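Local coordinates for nigritoxine (Vibrio nigripulchritudo, PDB 5M41), which acts as a bacterial toxin against crustaceans and insects, and binds a magnesium ion in the crystal, at residues A[286-291]-A[444-449]; A[456-461]-A[553-558]; A[466-471]-A[492-497]; A[607-612]-A[692-697]. All coordinates share one frame; numbering follows the deposited sequence.

Contact 1 (A[286-291]-A[444-449])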
loop_
_atom_site.group_PDB
_atom_site.type_symbol
_atom_site.label_atom_id
_atom_site.label_comp_id
_atom_site.label_asym_id
_atom_site.label_seq_id
_atom_site.Cartn_x
_atom_site.Cartn_y
_atom_site.Cartn_z
ATOM N N TRP A 286 5.353 11.204 4.922
ATOM C CA TRP A 286 5.830 11.179 3.535
ATOM C C TRP A 286 5.623 12.463 2.769
ATOM O O TRP A 286 4.587 13.107 2.900
ATOM C CB TRP A 286 5.171 10.010 2.807
ATOM C CG TRP A 286 5.514 8.689 3.472
ATOM C CD1 TRP A 286 4.680 7.862 4.213
ATOM C CD2 TRP A 286 6.840 8.040 3.530
ATOM N NE1 TRP A 286 5.354 6.756 4.659
ATOM C CE2 TRP A 286 6.656 6.805 4.290
ATOM C CE3 TRP A 286 8.096 8.332 3.004
ATOM C CZ2 TRP A 286 7.708 5.928 4.528
ATOM C CZ3 TRP A 286 9.148 7.442 3.243
ATOM C CH2 TRP A 286 8.960 6.264 3.986
ATOM N N ILE A 287 6.625 12.836 1.968
ATOM C CA ILE A 287 6.573 14.020 1.122
ATOM C C ILE A 287 6.490 13.544 -0.322
ATOM O O ILE A 287 7.376 12.837 -0.794
ATOM C CB ILE A 287 7.862 14.880 1.237
ATOM C CG1 ILE A 287 8.073 15.377 2.662
ATOM C CG2 ILE A 287 7.852 16.050 0.233
ATOM C CD1 ILE A 287 9.530 15.699 2.966
ATOM N N ASP A 288 5.446 13.961 -1.026
ATOM C CA ASP A 288 5.296 13.667 -2.449
ATOM C C ASP A 288 6.512 14.071 -3.267
ATOM O O ASP A 288 7.142 15.096 -2.995
ATOM C CB ASP A 288 4.065 14.390 -3.003
ATOM C CG ASP A 288 2.848 13.481 -3.092
ATOM O OD1 ASP A 288 2.108 13.636 -4.078
ATOM O OD2 ASP A 288 2.632 12.615 -2.200
ATOM N N SER A 289 6.846 13.253 -4.260
ATOM C CA SER A 289 7.767 13.675 -5.296
ATOM C C SER A 289 7.093 14.731 -6.206
ATOM O O SER A 289 7.746 15.642 -6.725
ATOM C CB SER A 289 8.212 12.481 -6.131
ATOM O OG SER A 289 8.939 12.948 -7.250
ATOM N N GLY A 290 5.777 14.599 -6.380
ATOM C CA GLY A 290 5.046 15.378 -7.357
ATOM C C GLY A 290 4.960 14.732 -8.737
ATOM O O GLY A 290 4.298 15.281 -9.615
ATOM N N THR A 291 5.627 13.584 -8.935
ATOM C CA THR A 291 5.585 12.860 -10.229
ATOM C C THR A 291 5.117 11.398 -10.062
ATOM O O THR A 291 5.315 10.824 -9.000
ATOM C CB THR A 291 6.940 12.946 -10.959
ATOM O OG1 THR A 291 6.907 12.142 -12.147
ATOM C CG2 THR A 291 8.068 12.507 -10.075
ATOM N N LYS A 444 -5.728 9.535 2.013
ATOM C CA LYS A 444 -6.798 10.240 1.320
ATOM C C LYS A 444 -6.228 11.272 0.352
ATOM O O LYS A 444 -6.559 11.263 -0.821
ATOM C CB LYS A 444 -7.704 10.918 2.349
ATOM C CG LYS A 444 -9.033 11.438 1.807
ATOM C CD LYS A 444 -9.614 12.481 2.764
ATOM C CE LYS A 444 -11.136 12.474 2.769
ATOM N NZ LYS A 444 -11.701 12.467 1.392
ATOM N N SER A 445 -5.352 12.146 0.826
ATOM C CA SER A 445 -4.886 13.235 -0.018
ATOM C C SER A 445 -3.975 12.732 -1.150
ATOM O O SER A 445 -4.022 13.259 -2.266
ATOM C CB SER A 445 -4.202 14.303 0.818
ATOM O OG SER A 445 -3.167 13.711 1.570
ATOM N N PHE A 446 -3.191 11.686 -0.868
ATOM C CA PHE A 446 -2.355 11.026 -1.870
ATOM C C PHE A 446 -3.169 10.713 -3.131
ATOM O O PHE A 446 -2.747 11.033 -4.244
ATOM C CB PHE A 446 -1.752 9.755 -1.227
ATOM C CG PHE A 446 -1.023 8.849 -2.175
ATOM C CD1 PHE A 446 0.379 8.925 -2.304
ATOM C CD2 PHE A 446 -1.712 7.860 -2.886
ATOM C CE1 PHE A 446 1.073 8.060 -3.153
ATOM C CE2 PHE A 446 -1.021 6.993 -3.735
ATOM C CZ PHE A 446 0.374 7.094 -3.872
ATOM N N PHE A 447 -4.335 10.090 -2.956
ATOM C CA PHE A 447 -5.217 9.771 -4.082
ATOM C C PHE A 447 -5.849 11.019 -4.736
ATOM O O PHE A 447 -6.044 11.041 -5.954
ATOM C CB PHE A 447 -6.276 8.723 -3.702
ATOM C CG PHE A 447 -5.686 7.361 -3.465
ATOM C CD1 PHE A 447 -5.314 6.570 -4.526
ATOM C CD2 PHE A 447 -5.440 6.911 -2.169
ATOM C CE1 PHE A 447 -4.716 5.325 -4.314
ATOM C CE2 PHE A 447 -4.843 5.686 -1.942
ATOM C CZ PHE A 447 -4.486 4.885 -3.020
ATOM N N GLU A 448 -6.145 12.040 -3.932
ATOM C CA GLU A 448 -6.583 13.343 -4.465
ATOM C C GLU A 448 -5.483 13.889 -5.364
ATOM O O GLU A 448 -5.760 14.372 -6.459
ATOM C CB GLU A 448 -6.874 14.334 -3.336
ATOM C CG GLU A 448 -8.066 13.938 -2.478
ATOM C CD GLU A 448 -8.234 14.781 -1.209
ATOM O OE1 GLU A 448 -7.348 15.597 -0.847
ATOM O OE2 GLU A 448 -9.280 14.606 -0.551
ATOM N N ARG A 449 -4.232 13.774 -4.918
ATOM C CA ARG A 449 -3.107 14.258 -5.721
ATOM C C ARG A 449 -2.984 13.483 -7.013
ATOM O O ARG A 449 -2.838 14.081 -8.085
ATOM C CB ARG A 449 -1.802 14.229 -4.946
ATOM C CG ARG A 449 -1.751 15.253 -3.821
ATOM C CD ARG A 449 -0.499 15.031 -2.989
ATOM N NE ARG A 449 -0.776 15.174 -1.566
ATOM C CZ ARG A 449 -0.487 14.281 -0.626
ATOM N NH1 ARG A 449 0.139 13.139 -0.911
ATOM N NH2 ARG A 449 -0.807 14.563 0.629
#
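Asp288 and Arg449 face each other across the gap between strand 286-288 and the start of helix 444-457, and their charged ends form a salt bridge. NH1 of Arg449 lies 2.9 Å from OD2 of Asp288, but the N-H points poorly, at 115°, and as a hydrogen bond the pair is weak. The carboxylate and guanidinium planes stand 84° apart, which excludes a flat, two-pronged pairing. The bend of the arginine at chi3 (-139°) turns the guanidinium back along its own helix, where one of its faces rests on the backbone at Ser445 and Phe446.

The remaining contacts are van der Waals in kind. CD of Arg449 approaches OD1 of Asp288 to 3.2 Å, and CD1 of the buried Phe446 comes within 4.3 Å of OD2 of Asp288. The Phe446 ring itself packs on strands 328-336 and 340-348 of the same antiparallel sheet, through Ser332, Ala334 and Lys344.

OD1 of Asp288 also makes a long, weak ion pair with Lys344, which puts two positive groups near the carboxylate. This environment would probably keep Asp288 ionised, and the Asp288-Arg449 attraction probably owes more to charge than to a well-directed hydrogen bond.

Contact 2 (A[456-461]-A[553-558])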
loop_
_atom_site.group_PDB
_atom_site.type_symbol
_atom_site.label_atom_id
_atom_site.label_comp_id
_atom_site.label_asym_id
_atom_site.label_seq_id
_atom_site.Cartn_x
_atom_site.Cartn_y
_atom_site.Cartn_z
ATOM N N GLU A 456 -5.018 16.793 -15.262
ATOM C CA GLU A 456 -4.210 17.782 -15.983
ATOM C C GLU A 456 -3.707 17.206 -17.304
ATOM O O GLU A 456 -3.593 17.922 -18.299
ATOM C CB GLU A 456 -3.034 18.287 -15.134
ATOM C CG GLU A 456 -3.420 18.996 -13.834
ATOM C CD GLU A 456 -4.483 20.085 -13.990
ATOM O OE1 GLU A 456 -4.420 20.882 -14.954
ATOM O OE2 GLU A 456 -5.384 20.157 -13.129
ATOM N N GLY A 457 -3.415 15.907 -17.300
ATOM C CA GLY A 457 -3.092 15.169 -18.515
ATOM C C GLY A 457 -4.263 15.117 -19.476
ATOM O O GLY A 457 -4.068 15.002 -20.681
ATOM N N LEU A 458 -5.478 15.209 -18.943
ATOM C CA LEU A 458 -6.695 15.253 -19.760
ATOM C C LEU A 458 -7.239 16.688 -19.851
ATOM O O LEU A 458 -8.179 17.059 -19.135
ATOM C CB LEU A 458 -7.765 14.290 -19.208
ATOM C CG LEU A 458 -7.353 12.887 -18.723
ATOM C CD1 LEU A 458 -8.485 12.211 -17.967
ATOM C CD2 LEU A 458 -6.852 11.989 -19.849
ATOM N N SER A 459 -6.639 17.491 -20.729
ATOM C CA SER A 459 -7.028 18.901 -20.891
ATOM C C SER A 459 -6.836 19.461 -22.312
ATOM O O SER A 459 -6.991 20.666 -22.533
ATOM C CB SER A 459 -6.297 19.779 -19.865
ATOM O OG SER A 459 -4.897 19.579 -19.933
ATOM N N GLY A 460 -6.519 18.590 -23.271
ATOM C CA GLY A 460 -6.315 19.009 -24.661
ATOM C C GLY A 460 -7.298 18.450 -25.682
ATOM O O GLY A 460 -7.183 18.755 -26.873
ATOM N N ARG A 461 -8.267 17.652 -25.226
ATOM C CA ARG A 461 -9.235 16.974 -26.114
ATOM C C ARG A 461 -10.399 17.859 -26.603
ATOM O O ARG A 461 -10.791 18.813 -25.926
ATOM C CB ARG A 461 -9.794 15.707 -25.445
ATOM C CG ARG A 461 -10.705 15.967 -24.247
ATOM C CD ARG A 461 -11.681 14.821 -23.998
ATOM N NE ARG A 461 -12.793 15.226 -23.132
ATOM C CZ ARG A 461 -14.017 15.546 -23.553
ATOM N NH1 ARG A 461 -14.329 15.501 -24.843
ATOM N NH2 ARG A 461 -14.942 15.904 -22.672
ATOM N N ARG A 553 -16.633 5.452 -18.888
ATOM C CA ARG A 553 -17.799 5.898 -18.129
ATOM C C ARG A 553 -17.418 6.741 -16.925
ATOM O O ARG A 553 -18.156 7.644 -16.562
ATOM C CB ARG A 553 -18.666 4.719 -17.713
ATOM C CG ARG A 553 -19.552 4.185 -18.831
ATOM C CD ARG A 553 -20.371 3.024 -18.306
ATOM N NE ARG A 553 -21.340 2.502 -19.262
ATOM C CZ ARG A 553 -22.537 3.032 -19.514
ATOM N NH1 ARG A 553 -22.946 4.156 -18.913
ATOM N NH2 ARG A 553 -23.332 2.436 -20.396
ATOM N N LEU A 554 -16.274 6.435 -16.310
ATOM C CA LEU A 554 -15.722 7.257 -15.230
ATOM C C LEU A 554 -15.200 8.595 -15.770
ATOM O O LEU A 554 -15.496 9.649 -15.220
ATOM C CB LEU A 554 -14.578 6.533 -14.492
ATOM C CG LEU A 554 -14.878 5.444 -13.435
ATOM C CD1 LEU A 554 -13.559 4.922 -12.868
ATOM C CD2 LEU A 554 -15.765 5.966 -12.313
ATOM N N GLN A 555 -14.407 8.534 -16.835
ATOM C CA GLN A 555 -13.820 9.732 -17.443
ATOM C C GLN A 555 -14.918 10.703 -17.899
ATOM O O GLN A 555 -14.788 11.908 -17.732
ATOM C CB GLN A 555 -12.941 9.316 -18.623
ATOM C CG GLN A 555 -11.954 10.367 -19.114
ATOM C CD GLN A 555 -11.174 9.878 -20.315
ATOM O OE1 GLN A 555 -11.502 10.214 -21.449
ATOM N NE2 GLN A 555 -10.172 9.042 -20.075
ATOM N N HIS A 556 -16.014 10.171 -18.426
ATOM C CA HIS A 556 -17.166 10.987 -18.844
ATOM C C HIS A 556 -18.394 10.793 -17.994
ATOM O O HIS A 556 -19.552 10.809 -18.486
ATOM C CB HIS A 556 -17.426 10.757 -20.321
ATOM C CG HIS A 556 -16.305 11.258 -21.176
ATOM N ND1 HIS A 556 -16.232 12.533 -21.576
ATOM C CD2 HIS A 556 -15.139 10.637 -21.614
ATOM C CE1 HIS A 556 -15.087 12.717 -22.282
ATOM N NE2 HIS A 556 -14.427 11.555 -22.305
ATOM N N LYS A 557 -18.147 10.669 -16.688
ATOM C CA LYS A 557 -19.204 10.296 -15.721
ATOM C C LYS A 557 -20.362 11.278 -15.619
ATOM O O LYS A 557 -21.450 10.886 -15.228
ATOM C CB LYS A 557 -18.617 10.042 -14.321
ATOM C CG LYS A 557 -17.909 11.243 -13.711
ATOM C CD LYS A 557 -17.622 10.939 -12.247
ATOM C CE LYS A 557 -17.087 12.158 -11.521
ATOM N NZ LYS A 557 -16.903 11.830 -10.074
ATOM N N ASP A 558 -20.128 12.540 -15.985
ATOM C CA ASP A 558 -21.143 13.599 -15.884
ATOM C C ASP A 558 -22.086 13.744 -17.081
ATOM O O ASP A 558 -23.082 14.455 -16.990
ATOM C CB ASP A 558 -20.465 14.953 -15.629
ATOM C CG ASP A 558 -19.583 14.942 -14.389
ATOM O OD1 ASP A 558 -20.060 14.500 -13.321
ATOM O OD2 ASP A 558 -18.412 15.379 -14.482
#
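Leu458 and Arg461, in the loop that leaves helix 444-457, reach the C-terminal end of helix 546-555, where a helix end meets the edge strand 496-500 of a four-stranded antiparallel sheet. Two separate pairs make the contact, one mostly aliphatic and one between flat polar groups.

In the first, Leu458 approaches with CD1, which lies 4.1 Å from CG of Gln555 and about as far from its NE2. The glutamine has CG anti to the backbone N (chi1 -163°) and an extended chain beyond it, a shape that presents the aliphatic part to the leucine and carries the amide onward to the strand, where NE2 donates to the carbonyl O of Ile499.

His556 is the first residue past the helix to leave helical backbone angles. Its CB does not aim at the 456-461 loop, but with its CG anti to the carbonyl carbon the ring swings closer to it. NE2 finds its main partner in the carbonyl O of Val497, besides a weak bond to OE1 of Gln555, while ND1 has a weak bond to Asp559. These partners help to fix the ring's rotation.

Arg461 comes from the opposite direction. Its CG sits between the backbone N and carbonyl carbon (chi1 69°), and the chain then runs straight to NE. The residue is poorly ordered, which makes its exact placement less certain. Guanidinium and imidazole planes stand 73° apart: the ring edge points at one guanidinium face, and CE1 of His556 lies 3.2 Å from NH2 of Arg461.

Contact 3 (A[466-471]-A[492-497])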
loop_
_atom_site.group_PDB
_atom_site.type_symbol
_atom_site.label_atom_id
_atom_site.label_comp_id
_atom_site.label_asym_id
_atom_site.label_seq_id
_atom_site.Cartn_x
_atom_site.Cartn_y
_atom_site.Cartn_z
ATOM N N LEU A 466 -18.723 21.536 -28.222
ATOM C CA LEU A 466 -20.045 22.059 -28.582
ATOM C C LEU A 466 -20.625 22.914 -27.451
ATOM O O LEU A 466 -20.351 22.663 -26.275
ATOM C CB LEU A 466 -20.995 20.914 -28.948
ATOM C CG LEU A 466 -20.683 20.141 -30.233
ATOM C CD1 LEU A 466 -21.165 18.701 -30.132
ATOM C CD2 LEU A 466 -21.274 20.833 -31.456
ATOM N N ASP A 467 -21.413 23.924 -27.813
ATOM C CA ASP A 467 -21.931 24.884 -26.837
ATOM C C ASP A 467 -23.442 24.717 -26.633
ATOM O O ASP A 467 -24.248 25.514 -27.122
ATOM C CB ASP A 467 -21.579 26.311 -27.271
ATOM C CG ASP A 467 -21.297 27.233 -26.096
ATOM O OD1 ASP A 467 -21.542 26.839 -24.933
ATOM O OD2 ASP A 467 -20.823 28.361 -26.342
ATOM N N LEU A 468 -23.812 23.674 -25.894
ATOM C CA LEU A 468 -25.207 23.252 -25.794
ATOM C C LEU A 468 -25.987 23.989 -24.716
ATOM O O LEU A 468 -25.425 24.406 -23.695
ATOM C CB LEU A 468 -25.298 21.739 -25.548
ATOM C CG LEU A 468 -24.498 20.773 -26.428
ATOM C CD1 LEU A 468 -24.654 19.357 -25.901
ATOM C CD2 LEU A 468 -24.913 20.847 -27.892
ATOM N N THR A 469 -27.288 24.139 -24.951
ATOM C CA THR A 469 -28.184 24.736 -23.970
ATOM C C THR A 469 -28.572 23.715 -22.894
ATOM O O THR A 469 -28.428 22.502 -23.089
ATOM C CB THR A 469 -29.441 25.355 -24.627
ATOM O OG1 THR A 469 -30.236 25.999 -23.626
ATOM C CG2 THR A 469 -30.288 24.303 -25.335
ATOM N N ALA A 470 -29.051 24.220 -21.763
ATOM C CA ALA A 470 -29.465 23.383 -20.651
ATOM C C ALA A 470 -30.619 22.479 -21.071
ATOM O O ALA A 470 -30.673 21.318 -20.669
ATOM C CB ALA A 470 -29.861 24.242 -19.459
ATOM N N ALA A 471 -31.521 23.012 -21.900
ATOM C CA ALA A 471 -32.687 22.261 -22.371
ATOM C C ALA A 471 -32.285 21.053 -23.228
ATOM O O ALA A 471 -32.853 19.973 -23.078
ATOM C CB ALA A 471 -33.653 23.172 -23.122
ATOM N N GLY A 492 -29.736 11.516 -31.423
ATOM C CA GLY A 492 -28.779 12.605 -31.552
ATOM C C GLY A 492 -27.873 12.692 -30.333
ATOM O O GLY A 492 -27.564 13.798 -29.846
ATOM N N ASN A 493 -27.434 11.529 -29.844
ATOM C CA ASN A 493 -26.516 11.486 -28.714
ATOM C C ASN A 493 -25.178 12.089 -29.112
ATOM O O ASN A 493 -24.719 11.909 -30.250
ATOM C CB ASN A 493 -26.374 10.060 -28.146
ATOM C CG ASN A 493 -27.590 9.634 -27.351
ATOM O OD1 ASN A 493 -28.232 10.457 -26.713
ATOM N ND2 ASN A 493 -27.925 8.352 -27.398
ATOM N N VAL A 494 -24.604 12.857 -28.191
ATOM C CA VAL A 494 -23.396 13.646 -28.441
ATOM C C VAL A 494 -22.161 12.772 -28.354
ATOM O O VAL A 494 -22.013 11.953 -27.422
ATOM C CB VAL A 494 -23.283 14.824 -27.444
ATOM C CG1 VAL A 494 -22.005 15.618 -27.668
ATOM C CG2 VAL A 494 -24.508 15.732 -27.555
ATOM N N SER A 495 -21.265 12.952 -29.321
ATOM C CA SER A 495 -20.024 12.202 -29.373
ATOM C C SER A 495 -19.039 12.699 -28.327
ATOM O O SER A 495 -19.024 13.885 -27.981
ATOM C CB SER A 495 -19.394 12.276 -30.759
ATOM O OG SER A 495 -18.247 11.441 -30.813
ATOM N N GLN A 496 -18.201 11.785 -27.836
ATOM C CA GLN A 496 -17.284 12.124 -26.780
ATOM C C GLN A 496 -15.870 11.612 -27.023
ATOM O O GLN A 496 -15.665 10.467 -27.453
ATOM C CB GLN A 496 -17.852 11.575 -25.470
ATOM C CG GLN A 496 -17.584 12.457 -24.283
ATOM C CD GLN A 496 -18.327 13.769 -24.319
ATOM O OE1 GLN A 496 -19.499 13.824 -24.656
ATOM N NE2 GLN A 496 -17.655 14.824 -23.918
ATOM N N VAL A 497 -14.880 12.454 -26.736
ATOM C CA VAL A 497 -13.496 12.053 -26.956
ATOM C C VAL A 497 -12.978 11.282 -25.739
ATOM O O VAL A 497 -12.726 11.854 -24.679
ATOM C CB VAL A 497 -12.550 13.236 -27.294
ATOM C CG1 VAL A 497 -11.119 12.739 -27.404
ATOM C CG2 VAL A 497 -12.958 13.915 -28.597
#
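Val494 fits its two methyl groups against two leucines of the 466-471 segment, one methyl to each. From CB, which is directed at that segment, the side chain forks. CG1 stands anti to the backbone N (chi1 178°) and meets CD1 of Leu466 at 4.0 Å. CG2, beside the backbone N, meets CD1 of Leu468, also at 4.0 Å. CB itself has no neighbour as close across the contact, so the fork of the valine is what lets one short side chain serve both partners.

The two leucines are alike in conformation. Each has CG anti to its carbonyl carbon and an extended chi2, and each offers CD1 to the valine. Both slide past Val494 in the opposite direction, so the methyls meet alongside one another. The intervening Asp467 takes no part, and the alternation lets Leu466 and Leu468 direct their CB atoms to the same neighbour.

The leucines belong to the loop that leads into the short helix 470-473, with Thr469 at its N-cap position. Val494 lies in the segment running into strand 496-500, an outermost strand of the four-stranded antiparallel sheet. Just before it, Asn493 is tied by its amide to the backbone of Tyr511 and Asn562, which helps to fix the course of the chain that carries the valine.

Every touching atom is an aliphatic carbon, and the cluster sits at the surface, with Leu466 exposed. The attraction is therefore dispersion and modest hydrophobic burial, without the directional demand that polar groups would impose.

Contact 4 (A[607-612]-A[692-697])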
loop_
_atom_site.group_PDB
_atom_site.type_symbol
_atom_site.label_atom_id
_atom_site.label_comp_id
_atom_site.label_asym_id
_atom_site.label_seq_id
_atom_site.Cartn_x
_atom_site.Cartn_y
_atom_site.Cartn_z
ATOM N N LEU A 607 -30.834 -3.059 -5.849
ATOM C CA LEU A 607 -30.952 -4.119 -4.835
ATOM C C LEU A 607 -29.822 -5.145 -4.978
ATOM O O LEU A 607 -29.152 -5.478 -3.988
ATOM C CB LEU A 607 -32.332 -4.822 -4.881
ATOM C CG LEU A 607 -32.548 -6.033 -3.958
ATOM C CD1 LEU A 607 -32.302 -5.672 -2.487
ATOM C CD2 LEU A 607 -33.925 -6.681 -4.151
ATOM N N THR A 608 -29.612 -5.624 -6.202
ATOM C CA THR A 608 -28.619 -6.663 -6.466
ATOM C C THR A 608 -27.241 -6.131 -6.153
ATOM O O THR A 608 -26.461 -6.789 -5.452
ATOM C CB THR A 608 -28.674 -7.184 -7.920
ATOM O OG1 THR A 608 -29.948 -7.802 -8.144
ATOM C CG2 THR A 608 -27.588 -8.237 -8.162
ATOM N N TYR A 609 -26.944 -4.938 -6.651
ATOM C CA TYR A 609 -25.607 -4.389 -6.417
ATOM C C TYR A 609 -25.332 -4.228 -4.923
ATOM O O TYR A 609 -24.295 -4.668 -4.442
ATOM C CB TYR A 609 -25.350 -3.095 -7.201
ATOM C CG TYR A 609 -23.994 -2.491 -6.898
ATOM C CD1 TYR A 609 -22.833 -2.980 -7.508
ATOM C CD2 TYR A 609 -23.867 -1.453 -5.976
ATOM C CE1 TYR A 609 -21.587 -2.442 -7.217
ATOM C CE2 TYR A 609 -22.625 -0.902 -5.674
ATOM C CZ TYR A 609 -21.489 -1.397 -6.303
ATOM O OH TYR A 609 -20.249 -0.850 -6.007
ATOM N N ILE A 610 -26.268 -3.638 -4.194
ATOM C CA ILE A 610 -26.067 -3.359 -2.782
ATOM C C ILE A 610 -25.949 -4.657 -1.959
ATOM O O ILE A 610 -25.047 -4.771 -1.106
ATOM C CB ILE A 610 -27.148 -2.395 -2.238
ATOM C CG1 ILE A 610 -26.976 -1.009 -2.877
ATOM C CG2 ILE A 610 -27.097 -2.278 -0.705
ATOM C CD1 ILE A 610 -25.669 -0.291 -2.544
ATOM N N GLU A 611 -26.812 -5.638 -2.229
ATOM C CA GLU A 611 -26.712 -6.944 -1.570
ATOM C C GLU A 611 -25.350 -7.584 -1.838
ATOM O O GLU A 611 -24.765 -8.184 -0.951
ATOM C CB GLU A 611 -27.859 -7.871 -1.981
ATOM C CG GLU A 611 -29.221 -7.379 -1.502
ATOM C CD GLU A 611 -29.342 -7.390 0.016
ATOM O OE1 GLU A 611 -29.077 -8.442 0.610
ATOM O OE2 GLU A 611 -29.705 -6.362 0.620
ATOM N N GLY A 612 -24.827 -7.407 -3.046
ATOM C CA GLY A 612 -23.495 -7.884 -3.371
ATOM C C GLY A 612 -22.430 -7.167 -2.560
ATOM O O GLY A 612 -21.579 -7.810 -1.930
ATOM N N ASN A 692 -19.852 7.138 -2.973
ATOM C CA ASN A 692 -19.875 8.544 -3.443
ATOM C C ASN A 692 -20.416 8.677 -4.886
ATOM O O ASN A 692 -21.222 9.566 -5.179
ATOM C CB ASN A 692 -18.471 9.172 -3.376
ATOM C CG ASN A 692 -17.994 9.401 -1.942
ATOM O OD1 ASN A 692 -18.770 9.304 -0.989
ATOM N ND2 ASN A 692 -16.703 9.690 -1.781
ATOM N N ASN A 693 -19.951 7.794 -5.779
ATOM C CA ASN A 693 -20.439 7.774 -7.153
ATOM C C ASN A 693 -21.917 7.395 -7.281
ATOM O O ASN A 693 -22.603 7.931 -8.133
ATOM C CB ASN A 693 -19.561 6.885 -8.029
ATOM C CG ASN A 693 -18.313 7.596 -8.484
ATOM O OD1 ASN A 693 -18.387 8.657 -9.080
ATOM N ND2 ASN A 693 -17.162 7.013 -8.213
ATOM N N ILE A 694 -22.406 6.485 -6.428
ATOM C CA ILE A 694 -23.831 6.144 -6.396
ATOM C C ILE A 694 -24.654 7.402 -6.081
ATOM O O ILE A 694 -25.666 7.703 -6.744
ATOM C CB ILE A 694 -24.109 5.053 -5.349
ATOM C CG1 ILE A 694 -23.663 3.680 -5.862
ATOM C CG2 ILE A 694 -25.575 5.052 -4.896
ATOM C CD1 ILE A 694 -23.759 2.596 -4.810
ATOM N N VAL A 695 -24.200 8.124 -5.070
ATOM C CA VAL A 695 -24.869 9.296 -4.555
ATOM C C VAL A 695 -24.758 10.444 -5.571
ATOM O O VAL A 695 -25.763 11.084 -5.933
ATOM C CB VAL A 695 -24.276 9.653 -3.164
ATOM C CG1 VAL A 695 -24.647 11.061 -2.737
ATOM C CG2 VAL A 695 -24.781 8.649 -2.122
ATOM N N GLU A 696 -23.541 10.695 -6.031
ATOM C CA GLU A 696 -23.298 11.741 -7.027
ATOM C C GLU A 696 -24.117 11.497 -8.299
ATOM O O GLU A 696 -24.650 12.446 -8.848
ATOM C CB GLU A 696 -21.805 11.854 -7.342
ATOM C CG GLU A 696 -21.444 12.866 -8.420
ATOM C CD GLU A 696 -19.938 12.942 -8.659
ATOM O OE1 GLU A 696 -19.297 11.876 -8.823
ATOM O OE2 GLU A 696 -19.384 14.068 -8.675
ATOM N N SER A 697 -24.236 10.235 -8.743
ATOM C CA SER A 697 -25.122 9.882 -9.877
ATOM C C SER A 697 -26.535 10.340 -9.604
ATOM O O SER A 697 -27.188 10.922 -10.467
ATOM C CB SER A 697 -25.189 8.375 -10.103
ATOM O OG SER A 697 -24.030 7.896 -10.731
#
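Segments 607-612 and 692-697 are both regular helix, each the middle of a longer one (603-614 and 688-704), and their backbones stay well apart: the closest pair of CA atoms, those of Ile610 and Ile694, is separated by 10.4 Å. Within each segment the backbone follows the i to i+4 pattern, for example Gly612 N to Thr608 O. In the second helix Asn693 O accepts twice, from Ser697 N and from Ser697 OG at 3.0 Å, the two donors reaching it from opposite faces of the carbonyl plane.

With this spacing, long side chains have to bridge the gap. Ile694 does so with its CD1, the atom that makes both contacts: 3.8 Å to CE2 of Tyr609 and 4.1 Å to CD1 of Ile610. Its extended chi2 (173°) pushes this methyl out towards the other helix. Ile610 starts less directly, but its CG1 branch turns so that CD1 arrives beside the same methyl. The tyrosine ring, whose CG lies anti to the backbone N (chi1 177°), is met obliquely by the methyl.

The polar end of Tyr609 continues past the isoleucine to a hydrogen bond between OH and Glu625, while its ring also meets Phe582 and Phe618. Ile610 is covered in addition by Val729 of helix 719-731.

All three touching residues are buried. This is buried helix-helix packing through side-chain ends, which joins helices 603-614 and 688-704 within the apolar interior of the C-terminal part of the chain.

From the N terminus, contact 1 closes the first loop, returning helix 444-457 to strand 286-288 after 152 intervening residues. The same helix leads into contact 2, whose loop ends at helix 546-555. Within that loop lies the much shorter one of contact 3, joining the approach to helix 470-473 with the entry to strand 496-500. Contact 4 follows in series and pairs helices 603-614 and 688-704; none of the loops cross. Contacts 2 and 3 touch through His556 and Val497, and contacts 2 and 4 through a Lys557-Glu696 salt bridge. Contact 2 thus links the four-stranded sheet to helix 688-704, with contact 1 about 20 Å away between centres.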